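Local coordinates for L-talarate/Galactarate Dehydratase (PDB 2PP0), which catalyses the magnesium-dependent dehydration of L-talarate and galactarate to 5-keto-4-deoxy-D-glucarate, and also epimerises L-talarate to galactarate, at residues Asn106-Ile111 against Gly307-Leu312; Lys110-Leu115 against Met127-Ile132. All coordinates share one frame; numbering follows the deposited sequence.

Contact 1: residues Asn106-Ile111 against Gly307-Leu312; sequences NDIDKI and GISPFL
S309 meets both I108 and D109, and the three side chains make up the whole touching surface, 77 Å² summed over both sides. The closest van der Waals approach sets a methyl against a hydroxyl oxygen: CG2 of I108 lies 3.5 Å from OG of S309. With CG1 beside the backbone N (chi1 -59°), CG2 takes the anti position and is the branch that meets the serine; the CB itself already heads for helix 308-320. D109 supplies a looser van der Waals neighbour, with OD1 4.0 Å from CB of S309.

The polar part runs through solvent. OD1 of D109 and OG of S309 are 4.1 Å apart, too far for a direct hydrogen bond, and one water joins them. It donates to OG of S309 at 2.8 Å and, in a weak bond, to OD1 of D109, also at 2.8 Å. The strongest polar partner of OG is OD1 of D136; NE1 of W140 bonds it too. Both are on helix 127-146, and with the water they would limit the hydroxyl's freedom to turn.

Near the start of helix 108-118, D107 forms a salt bridge with K153 of the second subunit and a hydrogen bond to the backbone N of A157 of that subunit.

With the nearest CA atoms, those of D109 and S309, still 7.3 Å apart, the two helix starts are joined by loose van der Waals contacts from I108 and D109 and one water bridge. The chemistry implies a small, water-mediated link between these segments, while the direct bonds of S309 to helix 127-146 also join the N-terminal and barrel domains.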
loop_
_atom_site.group_PDB
_atom_site.type_symbol
_atom_site.label_atom_id
_atom_site.label_comp_id
_atom_site.label_asym_id
_atom_site.label_seq_id
_atom_site.Cartn_x
_atom_site.Cartn_y
_atom_site.Cartn_z
ATOM N N ASN B 106 -9.876 -8.977 -8.228
ATOM C CA ASN B 106 -8.969 -8.710 -7.118
ATOM C C ASN B 106 -7.635 -8.100 -7.528
ATOM O O ASN B 106 -6.995 -7.428 -6.725
ATOM C CB ASN B 106 -8.731 -9.991 -6.319
ATOM C CG ASN B 106 -10.020 -10.560 -5.778
ATOM O OD1 ASN B 106 -10.514 -11.580 -6.261
ATOM N ND2 ASN B 106 -10.595 -9.878 -4.794
ATOM N N ASP B 107 -7.222 -8.334 -8.768
ATOM C CA ASP B 107 -5.955 -7.802 -9.273
ATOM C C ASP B 107 -6.184 -6.388 -9.798
ATOM O O ASP B 107 -6.086 -6.115 -10.995
ATOM C CB ASP B 107 -5.410 -8.727 -10.365
ATOM C CG ASP B 107 -5.080 -10.117 -9.830
ATOM O OD1 ASP B 107 -5.015 -10.255 -8.592
ATOM O OD2 ASP B 107 -4.869 -11.063 -10.628
ATOM N N ILE B 108 -6.480 -5.495 -8.862
ATOM C CA ILE B 108 -6.781 -4.104 -9.147
ATOM C C ILE B 108 -5.724 -3.325 -9.930
ATOM O O ILE B 108 -6.066 -2.647 -10.904
ATOM C CB ILE B 108 -7.129 -3.363 -7.840
ATOM C CG1 ILE B 108 -8.339 -4.050 -7.186
ATOM C CG2 ILE B 108 -7.447 -1.894 -8.131
ATOM C CD1 ILE B 108 -8.849 -3.377 -5.912
ATOM N N ASP B 109 -4.462 -3.409 -9.516
ATOM C CA ASP B 109 -3.390 -2.709 -10.229
ATOM C C ASP B 109 -3.186 -3.336 -11.592
ATOM O O ASP B 109 -2.853 -2.652 -12.555
ATOM C CB ASP B 109 -2.054 -2.790 -9.486
ATOM C CG ASP B 109 -1.997 -1.891 -8.281
ATOM O OD1 ASP B 109 -2.592 -0.793 -8.322
ATOM O OD2 ASP B 109 -1.334 -2.278 -7.295
ATOM N N LYS B 110 -3.368 -4.651 -11.662
ATOM C CA LYS B 110 -3.199 -5.369 -12.915
ATOM C C LYS B 110 -4.232 -4.874 -13.924
ATOM O O LYS B 110 -3.916 -4.659 -15.097
ATOM C CB LYS B 110 -3.351 -6.873 -12.682
ATOM C CG LYS B 110 -2.958 -7.736 -13.867
ATOM C CD LYS B 110 -3.179 -9.210 -13.548
ATOM C CE LYS B 110 -2.759 -10.098 -14.702
ATOM N NZ LYS B 110 -2.829 -11.540 -14.334
ATOM N N ILE B 111 -5.463 -4.676 -13.459
ATOM C CA ILE B 111 -6.544 -4.186 -14.312
ATOM C C ILE B 111 -6.292 -2.723 -14.686
ATOM O O ILE B 111 -6.503 -2.314 -15.827
ATOM C CB ILE B 111 -7.909 -4.296 -13.593
ATOM C CG1 ILE B 111 -8.303 -5.769 -13.452
ATOM C CG2 ILE B 111 -8.977 -3.556 -14.369
ATOM C CD1 ILE B 111 -9.529 -5.991 -12.576
ATOM N N GLY B 307 -8.350 7.476 -8.860
ATOM C CA GLY B 307 -8.960 6.470 -7.997
ATOM C C GLY B 307 -8.294 6.243 -6.648
ATOM O O GLY B 307 -7.410 6.988 -6.231
ATOM N N ILE B 308 -8.717 5.192 -5.957
ATOM C CA ILE B 308 -8.146 4.863 -4.653
ATOM C C ILE B 308 -6.701 4.372 -4.779
ATOM O O ILE B 308 -5.844 4.737 -3.977
ATOM C CB ILE B 308 -9.014 3.786 -3.932
ATOM C CG1 ILE B 308 -10.341 4.414 -3.487
ATOM C CG2 ILE B 308 -8.264 3.198 -2.737
ATOM C CD1 ILE B 308 -11.396 3.403 -3.057
ATOM N N SER B 309 -6.421 3.562 -5.793
ATOM C CA SER B 309 -5.070 3.032 -5.976
ATOM C C SER B 309 -3.989 4.124 -6.001
ATOM O O SER B 309 -3.016 4.052 -5.244
ATOM C CB SER B 309 -5.017 2.182 -7.245
ATOM O OG SER B 309 -5.965 1.124 -7.157
ATOM N N PRO B 310 -4.131 5.140 -6.874
ATOM C CA PRO B 310 -3.097 6.183 -6.880
ATOM C C PRO B 310 -3.176 7.074 -5.630
ATOM O O PRO B 310 -2.165 7.614 -5.183
ATOM C CB PRO B 310 -3.377 6.952 -8.180
ATOM C CG PRO B 310 -4.854 6.720 -8.416
ATOM C CD PRO B 310 -5.007 5.261 -8.056
ATOM N N PHE B 311 -4.374 7.220 -5.068
ATOM C CA PHE B 311 -4.546 8.034 -3.867
ATOM C C PHE B 311 -3.744 7.403 -2.722
ATOM O O PHE B 311 -3.159 8.108 -1.889
ATOM C CB PHE B 311 -6.037 8.120 -3.495
ATOM C CG PHE B 311 -6.336 9.054 -2.349
ATOM C CD1 PHE B 311 -6.987 10.264 -2.569
ATOM C CD2 PHE B 311 -5.979 8.717 -1.041
ATOM C CE1 PHE B 311 -7.281 11.124 -1.505
ATOM C CE2 PHE B 311 -6.266 9.569 0.027
ATOM C CZ PHE B 311 -6.917 10.774 -0.201
ATOM N N LEU B 312 -3.709 6.072 -2.682
ATOM C CA LEU B 312 -2.965 5.374 -1.636
ATOM C C LEU B 312 -1.465 5.659 -1.744
ATOM O O LEU B 312 -0.803 5.892 -0.735
ATOM C CB LEU B 312 -3.216 3.862 -1.705
ATOM C CG LEU B 312 -4.639 3.390 -1.377
ATOM C CD1 LEU B 312 -4.757 1.892 -1.577
ATOM C CD2 LEU B 312 -4.987 3.758 0.053
HETATM O O HOH W 1 -4.497 -1.045 -6.310
#

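Contact 2: residues Lys110-Leu115 against Met127-Ile132; sequences KIYTKL and MAVQAI
I132 lays its branch methyl over one face of the Y112 ring in a CH-pi contact. CG2 of I132 is 3.6 Å from the ring centroid and 17° off the ring normal, displaced toward the rim; its shortest approach is 3.5 Å, to CE1 of Y112. The other arm of the isoleucine serves two neighbours at once, since CD1 of I132 is 3.8 Å from CE2 of Y112 and 3.8 Å from CB of L115. L115 and I132 run past each other in opposite directions, and CD1 of L115 adds a contact to CG2 of I132. At the far end of the tyrosine, OH rests 3.8 Å from CB of V129, a van der Waals contact.

Torsions explain how one residue reaches so much. In I132, CG2 stands anti to the backbone N while CG1 takes the place beside it (chi1 -67°), which puts CG2 over the ring face and sends the CG1-CD1 arm along both the ring and CB of L115. Y112 starts off across the line between the helices, yet its ring end comes nearer, and its hydroxyl is hydrogen-bonded to the carbonyl O of G306, just ahead of helix 308-320. That bond anchors the polar end of the ring while the isoleucine packs on its face. D136, one turn beyond I132, also touches Y112.

Across the segments the register is closest at L115 and I132, and the short axes pass 11.0 Å apart with their directions at 138°. This is an apolar, obliquely antiparallel helix pair, joined by a short connection, within the helical part of the N-terminal capping domain characteristic of the enolase superfamily; the hydroxyl of Y112 ties it to the barrel domain.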
loop_
_atom_site.group_PDB
_atom_site.type_symbol
_atom_site.label_atom_id
_atom_site.label_comp_id
_atom_site.label_asym_id
_atom_site.label_seq_id
_atom_site.Cartn_x
_atom_site.Cartn_y
_atom_site.Cartn_z
ATOM N N LYS B 110 -3.368 -4.651 -11.662
ATOM C CA LYS B 110 -3.199 -5.369 -12.915
ATOM C C LYS B 110 -4.232 -4.874 -13.924
ATOM O O LYS B 110 -3.916 -4.659 -15.097
ATOM C CB LYS B 110 -3.351 -6.873 -12.682
ATOM C CG LYS B 110 -2.958 -7.736 -13.867
ATOM C CD LYS B 110 -3.179 -9.210 -13.548
ATOM C CE LYS B 110 -2.759 -10.098 -14.702
ATOM N NZ LYS B 110 -2.829 -11.540 -14.334
ATOM N N ILE B 111 -5.463 -4.676 -13.459
ATOM C CA ILE B 111 -6.544 -4.186 -14.312
ATOM C C ILE B 111 -6.292 -2.723 -14.686
ATOM O O ILE B 111 -6.503 -2.314 -15.827
ATOM C CB ILE B 111 -7.909 -4.296 -13.593
ATOM C CG1 ILE B 111 -8.303 -5.769 -13.452
ATOM C CG2 ILE B 111 -8.977 -3.556 -14.369
ATOM C CD1 ILE B 111 -9.529 -5.991 -12.576
ATOM N N TYR B 112 -5.853 -1.938 -13.709
ATOM C CA TYR B 112 -5.556 -0.529 -13.934
ATOM C C TYR B 112 -4.565 -0.427 -15.097
ATOM O O TYR B 112 -4.779 0.321 -16.045
ATOM C CB TYR B 112 -4.933 0.081 -12.675
ATOM C CG TYR B 112 -5.182 1.557 -12.524
ATOM C CD1 TYR B 112 -6.016 2.037 -11.517
ATOM C CD2 TYR B 112 -4.596 2.477 -13.395
ATOM C CE1 TYR B 112 -6.261 3.395 -11.377
ATOM C CE2 TYR B 112 -4.839 3.837 -13.268
ATOM C CZ TYR B 112 -5.669 4.291 -12.261
ATOM O OH TYR B 112 -5.927 5.635 -12.141
ATOM N N THR B 113 -3.481 -1.193 -15.014
ATOM C CA THR B 113 -2.455 -1.203 -16.054
ATOM C C THR B 113 -3.024 -1.589 -17.422
ATOM O O THR B 113 -2.643 -1.012 -18.446
ATOM C CB THR B 113 -1.310 -2.160 -15.667
ATOM O OG1 THR B 113 -0.636 -1.635 -14.515
ATOM C CG2 THR B 113 -0.308 -2.308 -16.805
ATOM N N LYS B 114 -3.936 -2.557 -17.446
ATOM C CA LYS B 114 -4.551 -2.980 -18.703
ATOM C C LYS B 114 -5.386 -1.846 -19.279
ATOM O O LYS B 114 -5.429 -1.654 -20.493
ATOM C CB LYS B 114 -5.453 -4.200 -18.489
ATOM C CG LYS B 114 -6.209 -4.623 -19.741
ATOM C CD LYS B 114 -7.108 -5.825 -19.482
ATOM C CE LYS B 114 -7.786 -6.302 -20.765
ATOM N NZ LYS B 114 -8.712 -7.442 -20.491
ATOM N N LEU B 115 -6.058 -1.101 -18.406
ATOM C CA LEU B 115 -6.887 0.014 -18.836
ATOM C C LEU B 115 -6.023 1.161 -19.363
ATOM O O LEU B 115 -6.430 1.881 -20.274
ATOM C CB LEU B 115 -7.760 0.507 -17.681
ATOM C CG LEU B 115 -8.807 -0.494 -17.179
ATOM C CD1 LEU B 115 -9.586 0.115 -16.027
ATOM C CD2 LEU B 115 -9.742 -0.868 -18.329
ATOM N N MET B 127 -7.828 13.600 -17.493
ATOM C CA MET B 127 -9.150 13.059 -17.767
ATOM C C MET B 127 -9.233 11.554 -17.977
ATOM O O MET B 127 -10.191 10.932 -17.538
ATOM C CB MET B 127 -9.769 13.793 -18.964
ATOM C CG MET B 127 -11.306 13.790 -18.984
ATOM S SD MET B 127 -11.994 14.992 -20.183
ATOM C CE MET B 127 -11.194 14.375 -21.607
ATOM N N ALA B 128 -8.251 10.957 -18.644
ATOM C CA ALA B 128 -8.302 9.521 -18.872
ATOM C C ALA B 128 -8.214 8.695 -17.577
ATOM O O ALA B 128 -8.894 7.676 -17.456
ATOM C CB ALA B 128 -7.205 9.098 -19.846
ATOM N N VAL B 129 -7.392 9.110 -16.613
ATOM C CA VAL B 129 -7.312 8.333 -15.372
ATOM C C VAL B 129 -8.551 8.609 -14.527
ATOM O O VAL B 129 -8.929 7.810 -13.665
ATOM C CB VAL B 129 -6.013 8.621 -14.549
ATOM C CG1 VAL B 129 -4.792 8.328 -15.406
ATOM C CG2 VAL B 129 -5.988 10.044 -14.032
ATOM N N GLN B 130 -9.199 9.737 -14.793
ATOM C CA GLN B 130 -10.413 10.077 -14.070
ATOM C C GLN B 130 -11.572 9.232 -14.607
ATOM O O GLN B 130 -12.633 9.156 -13.991
ATOM C CB GLN B 130 -10.718 11.569 -14.204
ATOM C CG GLN B 130 -9.851 12.441 -13.308
ATOM C CD GLN B 130 -10.161 13.914 -13.470
ATOM O OE1 GLN B 130 -11.251 14.282 -13.909
ATOM N NE2 GLN B 130 -9.208 14.768 -13.101
ATOM N N ALA B 131 -11.349 8.601 -15.758
ATOM C CA ALA B 131 -12.341 7.726 -16.372
ATOM C C ALA B 131 -12.129 6.324 -15.789
ATOM O O ALA B 131 -13.034 5.490 -15.803
ATOM C CB ALA B 131 -12.163 7.693 -17.882
ATOM N N ILE B 132 -10.918 6.073 -15.294
ATOM C CA ILE B 132 -10.593 4.790 -14.667
ATOM C C ILE B 132 -11.067 4.849 -13.207
ATOM O O ILE B 132 -11.494 3.843 -12.637
ATOM C CB ILE B 132 -9.056 4.510 -14.718
ATOM C CG1 ILE B 132 -8.614 4.307 -16.170
ATOM C CG2 ILE B 132 -8.703 3.269 -13.893
ATOM C CD1 ILE B 132 -7.124 4.046 -16.334
#

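How the contacts relate
Both contacts draw on helix 108-118 and share K110 and I111; their centres lie 9 Å apart, on the same side of the chain's centre. Contact 2 is local, bringing together two helices of the N-terminal domain with 11 residues between its segments. Contact 1 spans 195 intervening residues and reaches helix 308-320, in the barrel domain. The two also meet directly, CD of P310 lying 4.0 Å from CE1 of Y112. Helix 127-146 enters both, through I132 in contact 2 and through D136 and W140 around contact 1. The three helices thus form one cluster at the interface between the capping and barrel domains.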